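Local coordinates for protein orotidine-5-phosphate decarboxylase/orotate phosphoribosyltransferase, putative (Ompdcase-oprtase, putative) (Leishmania infantum, PDB 3QW3) that probably catalyses, through this decarboxylase domain of a bifunctional UMP synthase, the release of carbon dioxide from orotidine 5'-phosphate to give UMP, at residues M1-L6 against A129-C134; S98-L103 against M123-K128. One frame throughout, in Å; residues are numbered along the deposited sequence.

Interaction 1 (M1-L6 against A129-C134); sequences MSFFDL and AVFVLC
Ala129 meets two neighbouring phenylalanines of the N-terminal helix, and the contact is apolar throughout. Ala129 CB lies 3.4 Å from Phe3 CD2 and 3.6 Å from Phe4 CE2, so one small side chain at the start of strand 129-135 touches both rings. The two rings also pack on each other: Phe3 CD2 stands over the centre of the Phe4 ring, and Phe4 CD2 in turn lies in the plane of Phe3 at its edge.

The aromatic part of the contact continues two residues along the strand, at Phe131, past Val130, whose side chain points away. With CG anti to the backbone N (chi1 172°), the Phe3 ring extends its CE2-CZ end to Phe131. Phe3 CZ then comes 3.6 Å from Phe131 CE2, in the plane of the Phe131 ring and at its edge. The ring planes stand at 79° with centroids 5.7 Å apart, an oblique pairing.

In the TIM barrel of the OMP decarboxylase family, these residues place helix 3-11 across the N-terminal end of a barrel strand. Phe3 also touches Ala107 of the adjacent strand 107-110, while Trp195 meets the Phe4 ring.

No hydrogen bond crosses between the two segments; the polar bonds of 1-6 among themselves build the helix start. Ser2 is the N-cap: Asp5 N donates to Ser2 OG at 3.0 Å with an N-H...O angle of 160°. The return bond of this capping box, from Ser2 N to Asp5 OD2, is weak at 3.4 Å. Leu6 N to Ser2 O adds a backbone bond of 3.0 Å.

Interaction 2 (S98-L103 against M123-K128); sequences SAFKHL and MRYPDK
Phe100 meets Lys128 with one ring face and Tyr125 with its CD2 edge. The aliphatic chain of Lys128 runs over the face: Lys128 CB sits 3.6 Å from the Phe100 ring centroid and only 8° off the normal, a CH-pi contact. Lys128 CG follows at 3.5 Å from Phe100 CG, and the two side chains run antiparallel, so that Lys128 CE ends near Phe100 CB. A bend at chi2 (-69°) turns the lysine chain along the ring toward the helix backbone. There Lys128 NZ makes a weak hydrogen bond to Phe100 O at 3.4 Å, and a second one to Ala105 O, its stronger partner.

Toward Tyr125, Phe100 presents an edge. Phe100 CD2 stands over the centre of the tyrosine ring, 3.7 Å from Tyr125 CG; the centroids are 5.0 Å apart and the planes at 62°, an edge-to-face pair. The tyrosine hydroxyl is weakly bonded to Thr97 OG1 of helix 89-102, the helix of Phe100.

Lys128 N bonds to Tyr125 O at 3.1 Å, closing the type I beta turn that carries both partners. The contact thus joins helix 89-102 to the loop connecting helix 116-123 with strand 129-135, an alpha-to-beta connection of the TIM barrel.

Overall arrangement
The two interactions, with centres 10 Å apart, meet directly at the entry to strand 129-135. Lys128, which packs on Phe100 in interaction 2, is followed at once by Ala129, which receives the phenylalanines of interaction 1. Across this junction Phe3 N lies 2.9 Å from Asp127 O, a probable hydrogen bond that ties the N-terminal helix to the turn. Packing adds to it: Ser2 CB is 3.8 Å from Asp127 CA, and Met123 CG is 3.8 Å from Val130 CG2. The centre of interaction 1 is about 8 Å from the chain centre and that of interaction 2 about 15 Å. Both lie toward the strand's N-terminal end; TIM-barrel active sites form at the C-terminal ends.

Interaction 1 (M1-L6 against A129-C134)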
loop_
_atom_site.group_PDB
_atom_site.type_symbol
_atom_site.label_atom_id
_atom_site.label_comp_id
_atom_site.label_asym_id
_atom_site.label_seq_id
_atom_site.Cartn_x
_atom_site.Cartn_y
_atom_site.Cartn_z
ATOM N N MET A 1 9.856 7.559 24.585
ATOM C CA MET A 1 8.915 8.497 23.909
ATOM C C MET A 1 8.189 7.802 22.748
ATOM O O MET A 1 8.363 8.165 21.578
ATOM C CB MET A 1 9.672 9.741 23.425
ATOM C CG MET A 1 8.804 10.967 23.135
ATOM S SD MET A 1 8.621 12.096 24.536
ATOM C CE MET A 1 7.382 11.254 25.528
ATOM N N SER A 2 7.375 6.802 23.086
ATOM C CA SER A 2 6.640 6.019 22.086
ATOM C C SER A 2 5.444 6.784 21.528
ATOM O O SER A 2 5.004 7.784 22.104
ATOM C CB SER A 2 6.157 4.696 22.681
ATOM O OG SER A 2 4.926 4.861 23.373
ATOM N N PHE A 3 4.911 6.294 20.410
ATOM C CA PHE A 3 3.698 6.860 19.844
ATOM C C PHE A 3 2.562 6.913 20.865
ATOM O O PHE A 3 1.896 7.944 21.010
ATOM C CB PHE A 3 3.246 6.068 18.612
ATOM C CG PHE A 3 1.906 6.490 18.101
ATOM C CD1 PHE A 3 1.796 7.564 17.228
ATOM C CD2 PHE A 3 0.747 5.841 18.520
ATOM C CE1 PHE A 3 0.544 7.978 16.761
ATOM C CE2 PHE A 3 -0.505 6.246 18.051
ATOM C CZ PHE A 3 -0.596 7.318 17.171
ATOM N N PHE A 4 2.333 5.803 21.564
ATOM C CA PHE A 4 1.228 5.740 22.520
ATOM C C PHE A 4 1.471 6.530 23.809
ATOM O O PHE A 4 0.510 6.983 24.432
ATOM C CB PHE A 4 0.780 4.294 22.774
ATOM C CG PHE A 4 0.062 3.688 21.604
ATOM C CD1 PHE A 4 -1.228 4.100 21.272
ATOM C CD2 PHE A 4 0.690 2.740 20.798
ATOM C CE1 PHE A 4 -1.889 3.558 20.168
ATOM C CE2 PHE A 4 0.037 2.195 19.697
ATOM C CZ PHE A 4 -1.252 2.602 19.381
ATOM N N ASP A 5 2.738 6.721 24.185
ATOM C CA ASP A 5 3.090 7.647 25.276
ATOM C C ASP A 5 2.703 9.075 24.906
ATOM O O ASP A 5 2.121 9.806 25.717
ATOM C CB ASP A 5 4.591 7.615 25.579
ATOM C CG ASP A 5 5.031 6.344 26.279
ATOM O OD1 ASP A 5 4.193 5.678 26.928
ATOM O OD2 ASP A 5 6.237 6.022 26.174
ATOM N N LEU A 6 3.036 9.467 23.677
ATOM C CA LEU A 6 2.707 10.792 23.181
ATOM C C LEU A 6 1.197 10.935 23.034
ATOM O O LEU A 6 0.620 11.931 23.474
ATOM C CB LEU A 6 3.414 11.085 21.851
ATOM C CG LEU A 6 4.944 11.201 21.881
ATOM C CD1 LEU A 6 5.498 11.165 20.474
ATOM C CD2 LEU A 6 5.385 12.480 22.588
ATOM N N ALA A 129 3.640 2.961 16.020
ATOM C CA ALA A 129 2.343 2.316 15.901
ATOM C C ALA A 129 2.045 1.975 14.450
ATOM O O ALA A 129 2.530 2.635 13.536
ATOM C CB ALA A 129 1.255 3.196 16.457
ATOM N N VAL A 130 1.238 0.940 14.265
ATOM C CA VAL A 130 0.789 0.531 12.943
ATOM C C VAL A 130 -0.729 0.475 12.961
ATOM O O VAL A 130 -1.323 -0.364 13.645
ATOM C CB VAL A 130 1.362 -0.846 12.558
ATOM C CG1 VAL A 130 0.991 -1.197 11.112
ATOM C CG2 VAL A 130 2.864 -0.855 12.755
ATOM N N PHE A 131 -1.348 1.391 12.215
ATOM C CA PHE A 131 -2.793 1.400 12.054
ATOM C C PHE A 131 -3.161 0.592 10.816
ATOM O O PHE A 131 -2.863 0.996 9.692
ATOM C CB PHE A 131 -3.307 2.836 11.948
ATOM C CG PHE A 131 -3.290 3.579 13.260
ATOM C CD1 PHE A 131 -4.349 3.443 14.149
ATOM C CD2 PHE A 131 -2.226 4.412 13.592
ATOM C CE1 PHE A 131 -4.352 4.126 15.374
ATOM C CE2 PHE A 131 -2.213 5.101 14.823
ATOM C CZ PHE A 131 -3.282 4.949 15.707
ATOM N N VAL A 132 -3.800 -0.554 11.037
ATOM C CA VAL A 132 -4.111 -1.496 9.959
ATOM C C VAL A 132 -5.507 -1.242 9.419
ATOM O O VAL A 132 -6.461 -1.116 10.188
ATOM C CB VAL A 132 -4.003 -2.959 10.447
ATOM C CG1 VAL A 132 -4.259 -3.924 9.288
ATOM C CG2 VAL A 132 -2.625 -3.212 11.041
ATOM N N LEU A 133 -5.631 -1.171 8.096
ATOM C CA LEU A 133 -6.942 -0.968 7.479
ATOM C C LEU A 133 -7.910 -2.043 7.931
ATOM O O LEU A 133 -7.579 -3.231 7.917
ATOM C CB LEU A 133 -6.834 -0.978 5.953
ATOM C CG LEU A 133 -5.834 -0.029 5.298
ATOM C CD1 LEU A 133 -5.904 -0.224 3.772
ATOM C CD2 LEU A 133 -6.114 1.418 5.664
ATOM N N CYS A 134 -9.103 -1.629 8.340
ATOM C CA CYS A 134 -10.099 -2.582 8.817
ATOM C C CYS A 134 -11.422 -2.383 8.088
ATOM O O CYS A 134 -11.828 -3.221 7.282
ATOM C CB CYS A 134 -10.265 -2.463 10.335
ATOM S SG CYS A 134 -11.470 -3.597 11.031
#

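Interaction 2 (S98-L103 against M123-K128)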
loop_
_atom_site.group_PDB
_atom_site.type_symbol
_atom_site.label_atom_id
_atom_site.label_comp_id
_atom_site.label_asym_id
_atom_site.label_seq_id
_atom_site.Cartn_x
_atom_site.Cartn_y
_atom_site.Cartn_z
ATOM N N SER A 98 12.122 3.892 6.226
ATOM C CA SER A 98 11.814 5.180 5.625
ATOM C C SER A 98 10.870 6.011 6.505
ATOM O O SER A 98 11.162 7.163 6.822
ATOM C CB SER A 98 11.204 4.989 4.233
ATOM O OG SER A 98 10.758 6.230 3.719
ATOM N N ALA A 99 9.753 5.411 6.903
ATOM C CA ALA A 99 8.725 6.123 7.658
ATOM C C ALA A 99 9.164 6.467 9.078
ATOM O O ALA A 99 8.952 7.588 9.537
ATOM C CB ALA A 99 7.451 5.313 7.700
ATOM N N PHE A 100 9.786 5.504 9.748
ATOM C CA PHE A 100 10.044 5.601 11.182
ATOM C C PHE A 100 11.391 6.233 11.523
ATOM O O PHE A 100 11.505 6.929 12.535
ATOM C CB PHE A 100 9.951 4.225 11.844
ATOM C CG PHE A 100 8.577 3.598 11.802
ATOM C CD1 PHE A 100 7.415 4.381 11.775
ATOM C CD2 PHE A 100 8.450 2.219 11.837
ATOM C CE1 PHE A 100 6.150 3.777 11.755
ATOM C CE2 PHE A 100 7.196 1.606 11.827
ATOM C CZ PHE A 100 6.039 2.390 11.777
ATOM N N LYS A 101 12.406 5.989 10.698
ATOM C CA LYS A 101 13.752 6.495 10.991
ATOM C C LYS A 101 14.143 7.678 10.113
ATOM O O LYS A 101 14.599 8.702 10.617
ATOM C CB LYS A 101 14.793 5.372 10.908
ATOM C CG LYS A 101 16.188 5.797 11.372
ATOM C CD LYS A 101 17.105 4.603 11.596
ATOM C CE LYS A 101 17.677 4.070 10.290
ATOM N N HIS A 102 13.977 7.546 8.800
ATOM C CA HIS A 102 14.348 8.625 7.894
ATOM C C HIS A 102 13.414 9.823 8.012
ATOM O O HIS A 102 13.873 10.955 8.159
ATOM C CB HIS A 102 14.430 8.134 6.443
ATOM C CG HIS A 102 15.439 7.048 6.228
ATOM N ND1 HIS A 102 15.532 6.345 5.045
ATOM C CD2 HIS A 102 16.395 6.540 7.045
ATOM C CE1 HIS A 102 16.503 5.453 5.142
ATOM N NE2 HIS A 102 17.041 5.550 6.345
ATOM N N LEU A 103 12.107 9.570 7.960
ATOM C CA LEU A 103 11.119 10.646 8.055
ATOM C C LEU A 103 10.748 10.984 9.498
ATOM O O LEU A 103 10.196 12.062 9.760
ATOM C CB LEU A 103 9.860 10.309 7.250
ATOM C CG LEU A 103 9.999 10.278 5.725
ATOM C CD1 LEU A 103 8.770 9.602 5.110
ATOM C CD2 LEU A 103 10.204 11.670 5.151
ATOM N N MET A 123 5.481 -3.633 12.815
ATOM C CA MET A 123 5.112 -3.830 14.227
ATOM C C MET A 123 6.294 -4.151 15.145
ATOM O O MET A 123 6.171 -4.071 16.370
ATOM C CB MET A 123 4.029 -4.904 14.348
ATOM C CG MET A 123 2.726 -4.532 13.647
ATOM S SD MET A 123 1.544 -5.876 13.544
ATOM C CE MET A 123 0.170 -5.051 12.746
ATOM N N ARG A 124 7.436 -4.501 14.557
ATOM C CA ARG A 124 8.629 -4.845 15.341
ATOM C C ARG A 124 9.276 -3.632 16.028
ATOM O O ARG A 124 10.165 -3.792 16.873
ATOM C CB ARG A 124 9.647 -5.613 14.485
ATOM C CG ARG A 124 10.176 -4.852 13.285
ATOM C CD ARG A 124 11.073 -5.735 12.412
ATOM N NE ARG A 124 12.330 -6.087 13.073
ATOM C CZ ARG A 124 13.419 -5.323 13.080
ATOM N NH1 ARG A 124 13.422 -4.145 12.468
ATOM N NH2 ARG A 124 14.512 -5.740 13.707
ATOM N N TYR A 125 8.835 -2.429 15.655
ATOM C CA TYR A 125 9.263 -1.194 16.308
ATOM C C TYR A 125 8.292 -0.909 17.457
ATOM O O TYR A 125 7.204 -0.385 17.222
ATOM C CB TYR A 125 9.202 -0.011 15.337
ATOM C CG TYR A 125 10.220 0.038 14.211
ATOM C CD1 TYR A 125 10.153 -0.848 13.134
ATOM C CD2 TYR A 125 11.210 1.019 14.194
ATOM C CE1 TYR A 125 11.072 -0.782 12.094
ATOM C CE2 TYR A 125 12.135 1.095 13.158
ATOM C CZ TYR A 125 12.058 0.190 12.111
ATOM O OH TYR A 125 12.974 0.269 11.087
ATOM N N PRO A 126 8.680 -1.234 18.706
ATOM C CA PRO A 126 7.735 -1.084 19.823
ATOM C C PRO A 126 7.298 0.365 20.072
ATOM O O PRO A 126 6.189 0.597 20.567
ATOM C CB PRO A 126 8.524 -1.618 21.031
ATOM C CG PRO A 126 9.651 -2.408 20.446
ATOM C CD PRO A 126 9.995 -1.709 19.170
ATOM N N ASP A 127 8.161 1.315 19.716
ATOM C CA ASP A 127 7.908 2.746 19.918
ATOM C C ASP A 127 7.058 3.380 18.809
ATOM O O ASP A 127 6.672 4.552 18.908
ATOM C CB ASP A 127 9.233 3.508 20.075
ATOM C CG ASP A 127 10.192 3.296 18.900
ATOM O OD1 ASP A 127 10.334 2.147 18.423
ATOM O OD2 ASP A 127 10.819 4.286 18.462
ATOM N N LYS A 128 6.777 2.602 17.763
ATOM C CA LYS A 128 5.990 3.065 16.619
ATOM C C LYS A 128 4.676 2.304 16.523
ATOM O O LYS A 128 4.598 1.135 16.896
ATOM C CB LYS A 128 6.785 2.897 15.315
ATOM C CG LYS A 128 8.187 3.512 15.329
ATOM C CD LYS A 128 8.164 5.038 15.358
ATOM C CE LYS A 128 9.569 5.607 15.477
ATOM N NZ LYS A 128 9.561 7.094 15.358
#